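PDB 3HPD: hydroxyethylthiazole kinase from Pyrococcus horikoshii, which probably catalyses the ATP- and magnesium-dependent phosphorylation of the hydroxyl group of 4-methyl-5-beta-hydroxyethylthiazole, a step in thiamine diphosphate biosynthesis. Local coordinates for residues H184-R189 with G236-K241; A225-E230 with Y243-R248. All blocks are in the same frame, centred on the assembly; numbering follows the deposited sequence.

Overall arrangement
Both contacts use helix 235-248, whose first half takes part in interaction 1 and whose second half takes part in interaction 2; their centres lie about 10 Å apart. In interaction 1 the helix receives the loop 184-189, which leads toward helix 193-205, and in interaction 2 it packs on helix 210-231. The two meet at Phe238, where CE1 lies 3.3 Å from Ala225 O, and at Lys241, where CB is 3.5 Å from Ala228 CB. Interaction 1 is nearer the predicted active site: the side chain of Leu187 is about 9 Å from that of Thr165, a predicted ATP site, and about 9 Å from Gly192, a predicted substrate site. Interaction 2 lies away from both.

Interaction 1. Residues H184-R189 with G236-K241; sequences HELLGR and GSFHVK
Phe238 holds its CG anti to the backbone N (chi1 171°), which carries the ring from helix 235-248 across to the short 3-10 turn 185-188, and Leu186 answers with its own CG anti to N (chi1 -167°). The two side chains run antiparallel, and Leu186 CD2 comes to rest over one face of the ring, 3.5 Å from Phe238 CG and displaced from the ring centre toward the rim, a CH-pi contact. Leu187 crosses the phenyl group at about a right angle, its CD2 3.8 Å from Phe238 CZ. The turn itself is braced by His184, whose ND1 accepts the N-H of Leu186 at 3.0 Å, nearly straight at 171° and close to the imidazole plane; that ring in turn stacks on Tyr229 of helix 210-231. Ala228 of the same helix also packs on Phe238. An alanine in place of Phe238 would probably open a gap between turn and helix and leave Leu186 CD2 without the ring face it rests on. With only carbon groups carrying the side-chain contact, the loop after strand 177-180 is held to the helix by shape and apolar burial, while the His184-Leu186 bond stays within the turn.

Interaction 2. Residues A225-E230 with Y243-R248; sequences AEKAYE and YDWLYR
Trp245 of helix 235-248 lies against Lys227 of helix 210-231, joining two consecutive helices of the ribokinase-like alpha/beta fold. The backbones come nearest at Ala228 and Trp245, whose CA atoms are 6.7 Å apart, and there Ala228 N packs obliquely against Trp245 CD1.

The apolar part of the contact is a CH-pi interaction. Lys227 CB sits over the five-membered ring of the indole, 3.5 Å from its centroid and only 13° off the normal. The lysine chain then bends twice, about its CB-CG and CG-CD bonds, a fold that keeps it on the indole and brings CE within 3.5 Å of Trp245 CH2, over the six-membered ring. The opposite face of the indole is covered from within its own helix by Arg248, whose CD lies above the rim and whose guanidinium has Trp245 CH2 over its centre, so the ring is sandwiched between the aliphatic part of a lysine and an arginine.

Charge adds a second layer. Lys227 NZ stands 4.7 Å from the centroid of the six-membered ring of Trp245, 30° off the normal, an off-centre cation-pi contact. The same ammonium forms a salt bridge with Glu230, one turn further along its helix, and also hydrogen-bonds Tyr257 OH. Glu230 OE2 bonds to that hydroxyl too, so the three groups form a linked cluster that probably keeps the ammonium in place beside the indole.

Two further polar bonds place the contact in the fold and the assembly. Trp245 NE1 hydrogen-bonds Glu231 OE1, tying the indole to the end of helix 210-231. Nearby, Asp244 OD2 bonds to Ser237 OG of the third subunit. In the salt bridge, Lys227 NZ meets Glu230 OE1 at 2.9 Å on its syn side, 22° out of the carboxylate plane.

Interaction 1. Residues H184-R189 with G236-K241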
ATOM      1  N   HIS A 184      -8.727  20.393   6.793  1.00 13.20           N
ATOM      2  CA  HIS A 184      -8.425  21.136   5.578  1.00 12.48           C
ATOM      3  C   HIS A 184      -8.985  20.391   4.378  1.00 13.42           C
ATOM      4  O   HIS A 184      -8.921  19.163   4.316  1.00 11.35           O
ATOM      5  CB  HIS A 184      -6.915  21.336   5.410  1.00 12.29           C
ATOM      6  CG  HIS A 184      -6.570  22.342   4.358  1.00 12.36           C
ATOM      7  ND1 HIS A 184      -6.659  22.069   3.009  1.00 13.06           N
ATOM      8  CD2 HIS A 184      -6.246  23.654   4.454  1.00 12.46           C
ATOM      9  CE1 HIS A 184      -6.413  23.171   2.321  1.00 13.33           C
ATOM     10  NE2 HIS A 184      -6.161  24.148   3.175  1.00 11.79           N
ATOM     11  N   GLU A 185      -9.531  21.137   3.425  1.00 13.10           N
ATOM     12  CA  GLU A 185     -10.134  20.534   2.245  1.00 14.49           C
ATOM     13  C   GLU A 185      -9.220  19.677   1.379  1.00 12.94           C
ATOM     14  O   GLU A 185      -9.706  18.816   0.651  1.00 13.06           O
ATOM     15  CB  GLU A 185     -10.787  21.613   1.372  1.00 18.31           C
ATOM     16  CG  GLU A 185      -9.910  22.803   1.065  1.00 24.35           C
ATOM     17  CD  GLU A 185     -10.557  23.755   0.074  1.00 31.44           C
ATOM     18  OE1 GLU A 185     -11.783  23.981   0.180  1.00 33.10           O
ATOM     19  OE2 GLU A 185      -9.840  24.285  -0.803  1.00 34.50           O
ATOM     20  N   LEU A 186      -7.909  19.891   1.444  1.00 12.70           N
ATOM     21  CA  LEU A 186      -7.013  19.090   0.613  1.00 11.56           C
ATOM     22  C   LEU A 186      -7.055  17.612   1.006  1.00 11.60           C
ATOM     23  O   LEU A 186      -6.594  16.752   0.255  1.00 10.73           O
ATOM     24  CB  LEU A 186      -5.573  19.620   0.681  1.00 12.14           C
ATOM     25  CG  LEU A 186      -4.627  19.058  -0.391  1.00 12.02           C
ATOM     26  CD1 LEU A 186      -5.199  19.338  -1.778  1.00 12.15           C
ATOM     27  CD2 LEU A 186      -3.253  19.684  -0.253  1.00 12.09           C
ATOM     28  N   LEU A 187      -7.608  17.318   2.180  1.00 11.74           N
ATOM     29  CA  LEU A 187      -7.726  15.934   2.623  1.00 12.00           C
ATOM     30  C   LEU A 187      -8.554  15.181   1.591  1.00 12.46           C
ATOM     31  O   LEU A 187      -8.447  13.962   1.463  1.00 12.48           O
ATOM     32  CB  LEU A 187      -8.416  15.847   3.992  1.00 10.88           C
ATOM     33  CG  LEU A 187      -7.580  16.184   5.231  1.00 10.98           C
ATOM     34  CD1 LEU A 187      -8.462  16.121   6.470  1.00 10.27           C
ATOM     35  CD2 LEU A 187      -6.415  15.201   5.363  1.00  9.86           C
ATOM     36  N   GLY A 188      -9.383  15.918   0.855  1.00 12.58           N
ATOM     37  CA  GLY A 188     -10.211  15.298  -0.160  1.00 13.16           C
ATOM     38  C   GLY A 188      -9.410  14.743  -1.324  1.00 12.81           C
ATOM     39  O   GLY A 188      -9.939  13.980  -2.139  1.00 13.89           O
ATOM     40  N   ARG A 189      -8.135  15.115  -1.412  1.00 10.91           N
ATOM     41  CA  ARG A 189      -7.278  14.640  -2.495  1.00 11.35           C
ATOM     42  C   ARG A 189      -6.296  13.562  -2.053  1.00 10.86           C
ATOM     43  O   ARG A 189      -5.374  13.206  -2.790  1.00 12.29           O
ATOM     44  CB  ARG A 189      -6.511  15.809  -3.125  1.00 12.79           C
ATOM     45  CG  ARG A 189      -7.401  16.881  -3.731  1.00 13.62           C
ATOM     46  CD  ARG A 189      -8.454  16.295  -4.666  1.00 18.51           C
ATOM     47  NE  ARG A 189      -9.146  17.345  -5.405  1.00 22.63           N
ATOM     48  CZ  ARG A 189      -8.813  17.746  -6.628  1.00 23.35           C
ATOM     49  NH1 ARG A 189      -7.800  17.175  -7.265  1.00 23.09           N
ATOM     50  NH2 ARG A 189      -9.482  18.737  -7.204  1.00 22.25           N
ATOM     51  N   GLY A 236       0.617  15.093  -3.016  1.00 10.78           N
ATOM     52  CA  GLY A 236       1.699  14.188  -2.666  1.00  9.43           C
ATOM     53  C   GLY A 236       2.481  14.628  -1.440  1.00  9.40           C
ATOM     54  O   GLY A 236       2.618  13.877  -0.470  1.00  9.41           O
ATOM     55  N   SER A 237       2.998  15.851  -1.480  1.00 10.21           N
ATOM     56  CA  SER A 237       3.768  16.395  -0.363  1.00 11.09           C
ATOM     57  C   SER A 237       2.891  16.587   0.872  1.00  9.89           C
ATOM     58  O   SER A 237       3.354  16.429   2.001  1.00 10.10           O
ATOM     59  CB  SER A 237       4.398  17.732  -0.764  1.00 12.10           C
ATOM     60  OG  SER A 237       5.282  17.556  -1.858  1.00 13.88           O
ATOM     61  N   PHE A 238       1.628  16.934   0.651  1.00  8.95           N
ATOM     62  CA  PHE A 238       0.678  17.135   1.744  1.00  9.12           C
ATOM     63  C   PHE A 238       0.471  15.817   2.496  1.00  9.70           C
ATOM     64  O   PHE A 238       0.454  15.791   3.728  1.00  9.26           O
ATOM     65  CB  PHE A 238      -0.651  17.645   1.173  1.00 10.10           C
ATOM     66  CG  PHE A 238      -1.784  17.680   2.164  1.00  9.48           C
ATOM     67  CD1 PHE A 238      -1.807  18.614   3.198  1.00 11.59           C
ATOM     68  CD2 PHE A 238      -2.855  16.799   2.034  1.00 10.15           C
ATOM     69  CE1 PHE A 238      -2.888  18.672   4.089  1.00  8.29           C
ATOM     70  CE2 PHE A 238      -3.938  16.846   2.916  1.00  9.95           C
ATOM     71  CZ  PHE A 238      -3.955  17.785   3.946  1.00 11.00           C
ATOM     72  N   HIS A 239       0.323  14.727   1.747  1.00  9.44           N
ATOM     73  CA  HIS A 239       0.126  13.403   2.339  1.00  9.47           C
ATOM     74  C   HIS A 239       1.290  13.064   3.272  1.00  9.56           C
ATOM     75  O   HIS A 239       1.086  12.601   4.396  1.00 10.59           O
ATOM     76  CB  HIS A 239       0.027  12.343   1.231  1.00 10.35           C
ATOM     77  CG  HIS A 239      -0.218  10.953   1.733  1.00 11.48           C
ATOM     78  ND1 HIS A 239      -0.113   9.842   0.922  1.00 12.34           N
ATOM     79  CD2 HIS A 239      -0.569  10.490   2.958  1.00 13.48           C
ATOM     80  CE1 HIS A 239      -0.386   8.757   1.626  1.00 13.12           C
ATOM     81  NE2 HIS A 239      -0.666   9.124   2.865  1.00 14.03           N
ATOM     82  N   VAL A 240       2.510  13.300   2.797  1.00  8.14           N
ATOM     83  CA  VAL A 240       3.712  13.022   3.575  1.00  9.45           C
ATOM     84  C   VAL A 240       3.736  13.815   4.886  1.00 10.29           C
ATOM     85  O   VAL A 240       4.079  13.281   5.946  1.00  9.54           O
ATOM     86  CB  VAL A 240       4.993  13.365   2.764  1.00 10.81           C
ATOM     87  CG1 VAL A 240       6.223  13.255   3.652  1.00 10.64           C
ATOM     88  CG2 VAL A 240       5.127  12.427   1.571  1.00  9.23           C
ATOM     89  N   LYS A 241       3.369  15.087   4.809  1.00  7.57           N
ATOM     90  CA  LYS A 241       3.368  15.952   5.984  1.00  8.91           C
ATOM     91  C   LYS A 241       2.331  15.579   7.040  1.00  8.69           C
ATOM     92  O   LYS A 241       2.442  16.001   8.192  1.00  9.05           O
ATOM     93  CB  LYS A 241       3.178  17.408   5.559  1.00 12.42           C
ATOM     94  CG  LYS A 241       4.341  17.971   4.752  1.00 14.61           C
ATOM     95  CD  LYS A 241       5.587  18.145   5.618  1.00 20.22           C
ATOM     96  CE  LYS A 241       6.728  18.777   4.829  1.00 22.25           C
ATOM     97  NZ  LYS A 241       7.868  19.173   5.703  1.00 24.30           N
TER

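Interaction 2. Residues A225-E230 with Y243-R248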
ATOM      1  N   ALA A 225      -3.718  18.103   9.649  1.00 10.49           N
ATOM      2  CA  ALA A 225      -4.051  18.452   8.271  1.00 10.71           C
ATOM      3  C   ALA A 225      -3.765  19.932   8.008  1.00 10.97           C
ATOM      4  O   ALA A 225      -3.211  20.295   6.969  1.00 11.68           O
ATOM      5  CB  ALA A 225      -5.521  18.136   7.997  1.00 10.26           C
ATOM      6  N   GLU A 226      -4.145  20.787   8.952  1.00 10.79           N
ATOM      7  CA  GLU A 226      -3.906  22.219   8.813  1.00 10.03           C
ATOM      8  C   GLU A 226      -2.407  22.500   8.775  1.00 10.71           C
ATOM      9  O   GLU A 226      -1.936  23.275   7.945  1.00 10.09           O
ATOM     10  CB  GLU A 226      -4.551  22.978   9.977  1.00 10.24           C
ATOM     11  CG  GLU A 226      -6.072  22.978   9.932  1.00 12.92           C
ATOM     12  CD  GLU A 226      -6.697  23.538  11.197  1.00 13.76           C
ATOM     13  OE1 GLU A 226      -6.190  24.555  11.710  1.00 15.10           O
ATOM     14  OE2 GLU A 226      -7.704  22.963  11.669  1.00 15.20           O
ATOM     15  N   LYS A 227      -1.664  21.864   9.679  1.00 10.83           N
ATOM     16  CA  LYS A 227      -0.217  22.047   9.751  1.00  9.95           C
ATOM     17  C   LYS A 227       0.479  21.518   8.504  1.00 11.27           C
ATOM     18  O   LYS A 227       1.451  22.103   8.028  1.00  9.57           O
ATOM     19  CB  LYS A 227       0.345  21.337  10.987  1.00 10.08           C
ATOM     20  CG  LYS A 227      -0.151  21.905  12.314  1.00 10.91           C
ATOM     21  CD  LYS A 227       0.268  23.357  12.489  1.00 12.13           C
ATOM     22  CE  LYS A 227       1.775  23.506  12.627  1.00 12.00           C
ATOM     23  NZ  LYS A 227       2.173  24.940  12.734  1.00 12.21           N
ATOM     24  N   ALA A 228      -0.016  20.404   7.977  1.00 10.86           N
ATOM     25  CA  ALA A 228       0.584  19.825   6.784  1.00 12.11           C
ATOM     26  C   ALA A 228       0.392  20.766   5.601  1.00 10.46           C
ATOM     27  O   ALA A 228       1.312  20.984   4.813  1.00 11.96           O
ATOM     28  CB  ALA A 228      -0.042  18.462   6.485  1.00 11.82           C
ATOM     29  N   TYR A 229      -0.798  21.342   5.481  1.00 10.32           N
ATOM     30  CA  TYR A 229      -1.058  22.248   4.373  1.00 10.08           C
ATOM     31  C   TYR A 229      -0.157  23.480   4.442  1.00  9.96           C
ATOM     32  O   TYR A 229       0.256  24.012   3.412  1.00 10.48           O
ATOM     33  CB  TYR A 229      -2.529  22.681   4.358  1.00 10.10           C
ATOM     34  CG  TYR A 229      -2.899  23.417   3.094  1.00 11.23           C
ATOM     35  CD1 TYR A 229      -3.066  22.730   1.893  1.00 11.71           C
ATOM     36  CD2 TYR A 229      -3.023  24.807   3.084  1.00 13.16           C
ATOM     37  CE1 TYR A 229      -3.344  23.408   0.706  1.00 13.75           C
ATOM     38  CE2 TYR A 229      -3.301  25.495   1.902  1.00 14.04           C
ATOM     39  CZ  TYR A 229      -3.460  24.789   0.720  1.00 13.32           C
ATOM     40  OH  TYR A 229      -3.729  25.459  -0.448  1.00 15.41           O
ATOM     41  N   GLU A 230       0.155  23.932   5.653  1.00 10.27           N
ATOM     42  CA  GLU A 230       1.016  25.102   5.809  1.00 10.82           C
ATOM     43  C   GLU A 230       2.364  24.848   5.139  1.00 12.60           C
ATOM     44  O   GLU A 230       2.987  25.769   4.608  1.00 12.65           O
ATOM     45  CB  GLU A 230       1.243  25.414   7.293  1.00 10.24           C
ATOM     46  CG  GLU A 230      -0.028  25.680   8.081  1.00 12.62           C
ATOM     47  CD  GLU A 230       0.243  26.030   9.536  1.00 12.74           C
ATOM     48  OE1 GLU A 230       1.345  25.716  10.028  1.00 14.42           O
ATOM     49  OE2 GLU A 230      -0.653  26.603  10.191  1.00 14.41           O
ATOM     50  N   TYR A 243       1.848  12.627   8.327  1.00  9.95           N
ATOM     51  CA  TYR A 243       2.554  11.770   9.278  1.00 10.27           C
ATOM     52  C   TYR A 243       3.511  12.599  10.118  1.00 11.27           C
ATOM     53  O   TYR A 243       3.661  12.360  11.315  1.00 10.71           O
ATOM     54  CB  TYR A 243       3.343  10.696   8.531  1.00 11.06           C
ATOM     55  CG  TYR A 243       2.478   9.880   7.609  1.00  9.22           C
ATOM     56  CD1 TYR A 243       1.605   8.913   8.112  1.00  9.38           C
ATOM     57  CD2 TYR A 243       2.495  10.104   6.233  1.00  9.25           C
ATOM     58  CE1 TYR A 243       0.766   8.191   7.268  1.00  8.85           C
ATOM     59  CE2 TYR A 243       1.657   9.384   5.375  1.00 10.30           C
ATOM     60  CZ  TYR A 243       0.797   8.430   5.901  1.00  9.10           C
ATOM     61  OH  TYR A 243      -0.020   7.701   5.063  1.00  9.68           O
ATOM     62  N   ASP A 244       4.170  13.565   9.482  1.00 10.29           N
ATOM     63  CA  ASP A 244       5.109  14.419  10.196  1.00 11.05           C
ATOM     64  C   ASP A 244       4.418  15.116  11.354  1.00 11.26           C
ATOM     65  O   ASP A 244       4.945  15.157  12.467  1.00 12.17           O
ATOM     66  CB  ASP A 244       5.706  15.478   9.264  1.00 11.45           C
ATOM     67  CG  ASP A 244       6.736  14.905   8.315  1.00 12.02           C
ATOM     68  OD1 ASP A 244       6.986  13.683   8.364  1.00 12.65           O
ATOM     69  OD2 ASP A 244       7.299  15.682   7.521  1.00 13.35           O
ATOM     70  N   TRP A 245       3.229  15.652  11.098  1.00  9.66           N
ATOM     71  CA  TRP A 245       2.517  16.360  12.145  1.00 10.49           C
ATOM     72  C   TRP A 245       1.775  15.510  13.162  1.00  9.95           C
ATOM     73  O   TRP A 245       1.522  15.962  14.276  1.00 11.14           O
ATOM     74  CB  TRP A 245       1.618  17.430  11.524  1.00  9.45           C
ATOM     75  CG  TRP A 245       2.463  18.600  11.146  1.00 11.35           C
ATOM     76  CD1 TRP A 245       2.962  18.896   9.906  1.00 13.80           C
ATOM     77  CD2 TRP A 245       3.074  19.521  12.053  1.00 13.11           C
ATOM     78  NE1 TRP A 245       3.857  19.941   9.991  1.00 14.21           N
ATOM     79  CE2 TRP A 245       3.944  20.342  11.298  1.00 13.42           C
ATOM     80  CE3 TRP A 245       2.976  19.730  13.435  1.00 13.43           C
ATOM     81  CZ2 TRP A 245       4.713  21.355  11.884  1.00 14.56           C
ATOM     82  CZ3 TRP A 245       3.741  20.737  14.016  1.00 15.34           C
ATOM     83  CH2 TRP A 245       4.598  21.535  13.239  1.00 14.93           C
ATOM     84  N   LEU A 246       1.434  14.279  12.805  1.00 10.59           N
ATOM     85  CA  LEU A 246       0.777  13.411  13.779  1.00  9.59           C
ATOM     86  C   LEU A 246       1.834  13.104  14.838  1.00 11.33           C
ATOM     87  O   LEU A 246       1.519  12.802  15.990  1.00 10.99           O
ATOM     88  CB  LEU A 246       0.296  12.114  13.122  1.00  9.45           C
ATOM     89  CG  LEU A 246      -1.003  12.263  12.331  1.00 10.03           C
ATOM     90  CD1 LEU A 246      -1.351  10.944  11.648  1.00  9.20           C
ATOM     91  CD2 LEU A 246      -2.125  12.692  13.285  1.00 11.31           C
ATOM     92  N   TYR A 247       3.092  13.205  14.423  1.00 10.25           N
ATOM     93  CA  TYR A 247       4.245  12.958  15.285  1.00 11.35           C
ATOM     94  C   TYR A 247       4.641  14.217  16.065  1.00 12.34           C
ATOM     95  O   TYR A 247       4.947  14.150  17.255  1.00 12.57           O
ATOM     96  CB  TYR A 247       5.426  12.510  14.421  1.00 11.03           C
ATOM     97  CG  TYR A 247       6.721  12.257  15.162  1.00 13.92           C
ATOM     98  CD1 TYR A 247       6.932  11.068  15.861  1.00 15.22           C
ATOM     99  CD2 TYR A 247       7.752  13.196  15.134  1.00 14.56           C
ATOM    100  CE1 TYR A 247       8.142  10.818  16.507  1.00 16.89           C
ATOM    101  CE2 TYR A 247       8.965  12.957  15.777  1.00 17.48           C
ATOM    102  CZ  TYR A 247       9.153  11.767  16.459  1.00 18.90           C
ATOM    103  OH  TYR A 247      10.361  11.522  17.080  1.00 21.63           O
ATOM    104  N   ARG A 248       4.630  15.361  15.385  1.00 11.68           N
ATOM    105  CA  ARG A 248       5.022  16.630  16.000  1.00 12.53           C
ATOM    106  C   ARG A 248       3.974  17.309  16.872  1.00 13.54           C
ATOM    107  O   ARG A 248       4.319  18.057  17.786  1.00 13.04           O
ATOM    108  CB  ARG A 248       5.461  17.627  14.922  1.00 12.54           C
ATOM    109  CG  ARG A 248       6.645  17.182  14.092  1.00 14.62           C
ATOM    110  CD  ARG A 248       7.025  18.251  13.071  1.00 16.61           C
ATOM    111  NE  ARG A 248       7.505  19.474  13.710  1.00 18.48           N
ATOM    112  CZ  ARG A 248       7.896  20.563  13.053  1.00 19.63           C
ATOM    113  NH1 ARG A 248       7.862  20.591  11.730  1.00 20.08           N
ATOM    114  NH2 ARG A 248       8.329  21.622  13.722  1.00 22.56           N
TER